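Local coordinates for protein Non-sulfated chondroitin lyase E66 (Autographa californica nucleopolyhedrovirus, PDB 3VSN) that cleaves non-sulfated chondroitin as a polysaccharide lyase of the viral envelope and is essential for oral infectivity, perhaps by digesting the chondroitin sulfate barrier of the host midgut's peritrophic matrix, at residues Val327-Val339 with Lys443-Gln455. Sequence-based numbering, arbitrary orientation.
Sequences VLTKLSKTYYGSV and KSCTLFYDHGMFQ
Two beta-hairpins from different antiparallel sheets pack face to face here, 327-339 against 443-455, consistent with the two layers of a beta-sandwich. F448 fills the middle. Its ring edge meets CD2 of L328, which lies 3.8 Å from F448 CD2. V339 CG2 approaches F448 CZ obliquely at 3.7 Å. G337 has no side chain; its carbonyl O lies over one face of the F448 ring, and its CA is 3.9 Å from F448 CE1. I428 of strand 426-434 touches L328 and V339 as well.

Toward the turns the contact becomes polar. Y335 swings its CG between its own backbone N and carbonyl carbon (chi1 79°), and its ring reaches across to the other hairpin. Its OH donates to Y449 O at 2.7 Å, from above the carbonyl plane. G452 N reaches the same oxygen from the opposite face, so two donors grip it. K330 runs extended past F448 and bends at its last torsion (chi4 72°). There NZ forms a salt bridge with D450 OD1 at 2.7 Å, and NZ also hydrogen-bonds to T424 O. A water links D450 OD1 to S332 OG. At the very end, H451 follows a cis peptide bond. T334 OG1 lies at the edge of the H451 ring, in its plane, and hydrogen-bonds with ND1 at 2.8 Å.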
loop_
_atom_site.group_PDB
_atom_site.type_symbol
_atom_site.label_atom_id
_atom_site.label_comp_id
_atom_site.label_asym_id
_atom_site.label_seq_id
_atom_site.Cartn_x
_atom_site.Cartn_y
_atom_site.Cartn_z
ATOM N N VAL A 327 -6.391 -9.265 -2.935
ATOM C CA VAL A 327 -4.976 -8.896 -2.949
ATOM C C VAL A 327 -4.154 -10.138 -2.614
ATOM O O VAL A 327 -4.454 -10.846 -1.651
ATOM C CB VAL A 327 -4.650 -7.748 -1.953
ATOM C CG1 VAL A 327 -3.168 -7.400 -1.989
ATOM C CG2 VAL A 327 -5.477 -6.505 -2.256
ATOM N N LEU A 328 -3.146 -10.413 -3.438
ATOM C CA LEU A 328 -2.156 -11.445 -3.155
ATOM C C LEU A 328 -0.789 -10.783 -3.065
ATOM O O LEU A 328 -0.382 -10.070 -3.982
ATOM C CB LEU A 328 -2.151 -12.517 -4.253
ATOM C CG LEU A 328 -1.020 -13.559 -4.233
ATOM C CD1 LEU A 328 -1.134 -14.485 -3.025
ATOM C CD2 LEU A 328 -1.009 -14.374 -5.521
ATOM N N THR A 329 -0.082 -11.028 -1.967
ATOM C CA THR A 329 1.186 -10.360 -1.710
ATOM C C THR A 329 2.211 -11.348 -1.173
ATOM O O THR A 329 1.906 -12.160 -0.302
ATOM C CB THR A 329 0.986 -9.193 -0.722
ATOM O OG1 THR A 329 0.129 -8.212 -1.322
ATOM C CG2 THR A 329 2.318 -8.532 -0.356
ATOM N N LYS A 330 3.425 -11.282 -1.706
ATOM C CA LYS A 330 4.501 -12.135 -1.234
ATOM C C LYS A 330 5.709 -11.295 -0.875
ATOM O O LYS A 330 6.139 -10.440 -1.655
ATOM C CB LYS A 330 4.874 -13.183 -2.288
ATOM C CG LYS A 330 6.068 -14.052 -1.911
ATOM C CD LYS A 330 6.309 -15.124 -2.959
ATOM C CE LYS A 330 7.693 -15.742 -2.831
ATOM N NZ LYS A 330 7.849 -16.630 -1.642
ATOM N N LEU A 331 6.239 -11.538 0.318
ATOM C CA LEU A 331 7.510 -10.969 0.719
ATOM C C LEU A 331 8.466 -12.118 0.996
ATOM O O LEU A 331 8.230 -12.926 1.895
ATOM C CB LEU A 331 7.358 -10.076 1.960
ATOM C CG LEU A 331 8.643 -9.352 2.386
ATOM C CD1 LEU A 331 8.965 -8.202 1.439
ATOM C CD2 LEU A 331 8.546 -8.862 3.825
ATOM N N SER A 332 9.530 -12.196 0.204
ATOM C CA SER A 332 10.551 -13.207 0.402
ATOM C C SER A 332 11.861 -12.541 0.814
ATOM O O SER A 332 11.915 -11.320 1.010
ATOM C CB SER A 332 10.736 -14.040 -0.873
ATOM O OG SER A 332 11.489 -13.333 -1.846
ATOM N N LYS A 333 12.911 -13.346 0.950
ATOM C CA LYS A 333 14.245 -12.823 1.236
ATOM C C LYS A 333 14.778 -11.965 0.080
ATOM O O LYS A 333 15.640 -11.115 0.286
ATOM C CB LYS A 333 15.216 -13.969 1.544
ATOM C CG LYS A 333 14.896 -14.725 2.831
ATOM C CD LYS A 333 15.852 -15.884 3.068
ATOM C CE LYS A 333 15.409 -16.697 4.279
ATOM N NZ LYS A 333 16.235 -17.921 4.471
ATOM N N THR A 334 14.250 -12.181 -1.126
ATOM C CA THR A 334 14.789 -11.536 -2.327
ATOM C C THR A 334 13.861 -10.535 -3.016
ATOM O O THR A 334 14.339 -9.626 -3.704
ATOM C CB THR A 334 15.261 -12.574 -3.372
ATOM O OG1 THR A 334 14.172 -13.438 -3.725
ATOM C CG2 THR A 334 16.433 -13.397 -2.834
ATOM N N TYR A 335 12.549 -10.690 -2.851
ATOM C CA TYR A 335 11.614 -9.786 -3.531
ATOM C C TYR A 335 10.312 -9.479 -2.797
ATOM O O TYR A 335 9.924 -10.173 -1.857
ATOM C CB TYR A 335 11.337 -10.251 -4.974
ATOM C CG TYR A 335 10.351 -11.397 -5.163
ATOM C CD1 TYR A 335 10.798 -12.714 -5.309
ATOM C CD2 TYR A 335 8.977 -11.159 -5.247
ATOM C CE1 TYR A 335 9.905 -13.759 -5.513
ATOM C CE2 TYR A 335 8.076 -12.198 -5.444
ATOM C CZ TYR A 335 8.543 -13.495 -5.581
ATOM O OH TYR A 335 7.648 -14.522 -5.789
ATOM N N TYR A 336 9.675 -8.396 -3.232
ATOM C CA TYR A 336 8.301 -8.079 -2.881
ATOM C C TYR A 336 7.501 -8.169 -4.172
ATOM O O TYR A 336 7.881 -7.575 -5.181
ATOM C CB TYR A 336 8.200 -6.664 -2.288
ATOM C CG TYR A 336 6.783 -6.118 -2.224
ATOM C CD1 TYR A 336 5.965 -6.371 -1.125
ATOM C CD2 TYR A 336 6.259 -5.355 -3.270
ATOM C CE1 TYR A 336 4.667 -5.877 -1.067
ATOM C CE2 TYR A 336 4.964 -4.865 -3.225
ATOM C CZ TYR A 336 4.173 -5.125 -2.120
ATOM O OH TYR A 336 2.883 -4.638 -2.075
ATOM N N GLY A 337 6.412 -8.928 -4.149
ATOM C CA GLY A 337 5.511 -9.013 -5.298
ATOM C C GLY A 337 4.075 -8.910 -4.833
ATOM O O GLY A 337 3.743 -9.378 -3.745
ATOM N N SER A 338 3.217 -8.303 -5.648
ATOM C CA SER A 338 1.801 -8.186 -5.291
ATOM C C SER A 338 0.910 -8.016 -6.510
ATOM O O SER A 338 1.310 -7.399 -7.499
ATOM C CB SER A 338 1.591 -7.013 -4.326
ATOM O OG SER A 338 0.271 -7.005 -3.803
ATOM N N VAL A 339 -0.296 -8.578 -6.437
ATOM C CA VAL A 339 -1.322 -8.346 -7.450
ATOM C C VAL A 339 -2.605 -7.879 -6.770
ATOM O O VAL A 339 -3.087 -8.520 -5.828
ATOM C CB VAL A 339 -1.634 -9.606 -8.296
ATOM C CG1 VAL A 339 -2.775 -9.330 -9.272
ATOM C CG2 VAL A 339 -0.404 -10.079 -9.057
ATOM N N LYS A 443 -8.576 -12.861 -18.973
ATOM C CA LYS A 443 -8.343 -13.810 -17.895
ATOM C C LYS A 443 -6.861 -13.709 -17.560
ATOM O O LYS A 443 -6.017 -13.762 -18.452
ATOM C CB LYS A 443 -8.712 -15.229 -18.327
ATOM C CG LYS A 443 -10.203 -15.460 -18.562
ATOM C CD LYS A 443 -10.876 -16.094 -17.352
ATOM C CE LYS A 443 -12.389 -16.200 -17.513
ATOM N NZ LYS A 443 -12.838 -17.165 -18.556
ATOM N N SER A 444 -6.552 -13.532 -16.278
ATOM C CA SER A 444 -5.179 -13.301 -15.842
ATOM C C SER A 444 -4.772 -14.353 -14.821
ATOM O O SER A 444 -5.468 -14.553 -13.824
ATOM C CB SER A 444 -5.039 -11.896 -15.243
ATOM O OG SER A 444 -3.755 -11.699 -14.673
ATOM N N CYS A 445 -3.647 -15.017 -15.086
ATOM C CA CYS A 445 -3.109 -16.052 -14.211
ATOM C C CYS A 445 -1.733 -15.614 -13.731
ATOM O O CYS A 445 -0.822 -15.456 -14.541
ATOM C CB CYS A 445 -2.962 -17.372 -14.974
ATOM S SG CYS A 445 -4.458 -17.999 -15.770
ATOM N N THR A 446 -1.576 -15.418 -12.426
ATOM C CA THR A 446 -0.270 -15.052 -11.873
ATOM C C THR A 446 0.151 -16.055 -10.808
ATOM O O THR A 446 -0.663 -16.454 -9.984
ATOM C CB THR A 446 -0.282 -13.640 -11.252
ATOM O OG1 THR A 446 -1.037 -12.750 -12.080
ATOM C CG2 THR A 446 1.138 -13.101 -11.087
ATOM N N LEU A 447 1.419 -16.461 -10.836
ATOM C CA LEU A 447 1.970 -17.308 -9.786
ATOM C C LEU A 447 3.267 -16.716 -9.241
ATOM O O LEU A 447 4.211 -16.485 -10.001
ATOM C CB LEU A 447 2.202 -18.737 -10.306
ATOM C CG LEU A 447 2.850 -19.742 -9.347
ATOM C CD1 LEU A 447 1.901 -20.128 -8.218
ATOM C CD2 LEU A 447 3.313 -20.977 -10.107
ATOM N N PHE A 448 3.299 -16.467 -7.931
ATOM C CA PHE A 448 4.525 -16.053 -7.239
ATOM C C PHE A 448 5.159 -17.272 -6.570
ATOM O O PHE A 448 4.456 -18.091 -5.968
ATOM C CB PHE A 448 4.241 -14.991 -6.162
ATOM C CG PHE A 448 3.765 -13.663 -6.697
ATOM C CD1 PHE A 448 4.622 -12.825 -7.402
ATOM C CD2 PHE A 448 2.465 -13.231 -6.451
ATOM C CE1 PHE A 448 4.182 -11.597 -7.880
ATOM C CE2 PHE A 448 2.018 -12.001 -6.924
ATOM C CZ PHE A 448 2.878 -11.185 -7.645
ATOM N N TYR A 449 6.482 -17.376 -6.661
ATOM C CA TYR A 449 7.240 -18.468 -6.041
ATOM C C TYR A 449 8.669 -17.986 -5.758
ATOM O O TYR A 449 9.021 -16.863 -6.115
ATOM C CB TYR A 449 7.259 -19.690 -6.978
ATOM C CG TYR A 449 7.874 -19.382 -8.326
ATOM C CD1 TYR A 449 7.098 -18.871 -9.372
ATOM C CD2 TYR A 449 9.239 -19.566 -8.547
ATOM C CE1 TYR A 449 7.668 -18.562 -10.601
ATOM C CE2 TYR A 449 9.816 -19.260 -9.770
ATOM C CZ TYR A 449 9.028 -18.767 -10.793
ATOM O OH TYR A 449 9.604 -18.476 -12.009
ATOM N N ASP A 450 9.494 -18.812 -5.118
ATOM C CA ASP A 450 10.910 -18.468 -4.956
ATOM C C ASP A 450 11.679 -18.990 -6.179
ATOM O O ASP A 450 11.731 -20.199 -6.362
ATOM C CB ASP A 450 11.477 -19.089 -3.668
ATOM C CG ASP A 450 10.743 -18.633 -2.408
ATOM O OD1 ASP A 450 10.320 -17.462 -2.324
ATOM O OD2 ASP A 450 10.612 -19.446 -1.474
ATOM N N HIS A 451 12.266 -18.132 -7.027
ATOM C CA HIS A 451 12.360 -16.678 -6.869
ATOM C C HIS A 451 11.869 -15.971 -8.106
ATOM O O HIS A 451 12.646 -15.316 -8.820
ATOM C CB HIS A 451 13.809 -16.277 -6.624
ATOM C CG HIS A 451 14.415 -16.881 -5.380
ATOM N ND1 HIS A 451 14.534 -16.194 -4.230
ATOM C CD2 HIS A 451 14.948 -18.146 -5.141
ATOM C CE1 HIS A 451 15.109 -16.978 -3.298
ATOM N NE2 HIS A 451 15.361 -18.172 -3.857
ATOM N N GLY A 452 10.579 -16.092 -8.391
ATOM C CA GLY A 452 10.045 -15.498 -9.604
ATOM C C GLY A 452 8.538 -15.402 -9.663
ATOM O O GLY A 452 7.847 -15.627 -8.673
ATOM N N MET A 453 8.039 -15.078 -10.850
ATOM C CA MET A 453 6.626 -14.825 -11.066
ATOM C C MET A 453 6.268 -15.229 -12.485
ATOM O O MET A 453 6.912 -14.787 -13.433
ATOM C CB MET A 453 6.317 -13.336 -10.865
ATOM C CG MET A 453 4.845 -12.973 -11.018
ATOM S SD MET A 453 4.587 -11.264 -11.547
ATOM C CE MET A 453 5.002 -11.416 -13.288
ATOM N N PHE A 454 5.246 -16.069 -12.611
ATOM C CA PHE A 454 4.682 -16.470 -13.894
ATOM C C PHE A 454 3.432 -15.629 -14.156
ATOM O O PHE A 454 2.632 -15.411 -13.248
ATOM C CB PHE A 454 4.336 -17.965 -13.839
ATOM C CG PHE A 454 3.399 -18.433 -14.920
ATOM C CD1 PHE A 454 2.017 -18.457 -14.707
ATOM C CD2 PHE A 454 3.896 -18.894 -16.133
ATOM C CE1 PHE A 454 1.155 -18.912 -15.693
ATOM C CE2 PHE A 454 3.039 -19.350 -17.121
ATOM C CZ PHE A 454 1.669 -19.359 -16.905
ATOM N N GLN A 455 3.281 -15.149 -15.389
ATOM C CA GLN A 455 2.097 -14.388 -15.790
ATOM C C GLN A 455 1.575 -14.874 -17.136
ATOM O O GLN A 455 2.308 -14.890 -18.124
ATOM C CB GLN A 455 2.393 -12.881 -15.856
ATOM C CG GLN A 455 1.246 -12.027 -16.414
ATOM C CD GLN A 455 -0.002 -12.040 -15.539
ATOM O OE1 GLN A 455 0.088 -12.106 -14.315
ATOM N NE2 GLN A 455 -1.175 -11.970 -16.170
HETATM O O HOH W 1 11.814 -15.454 -3.490
#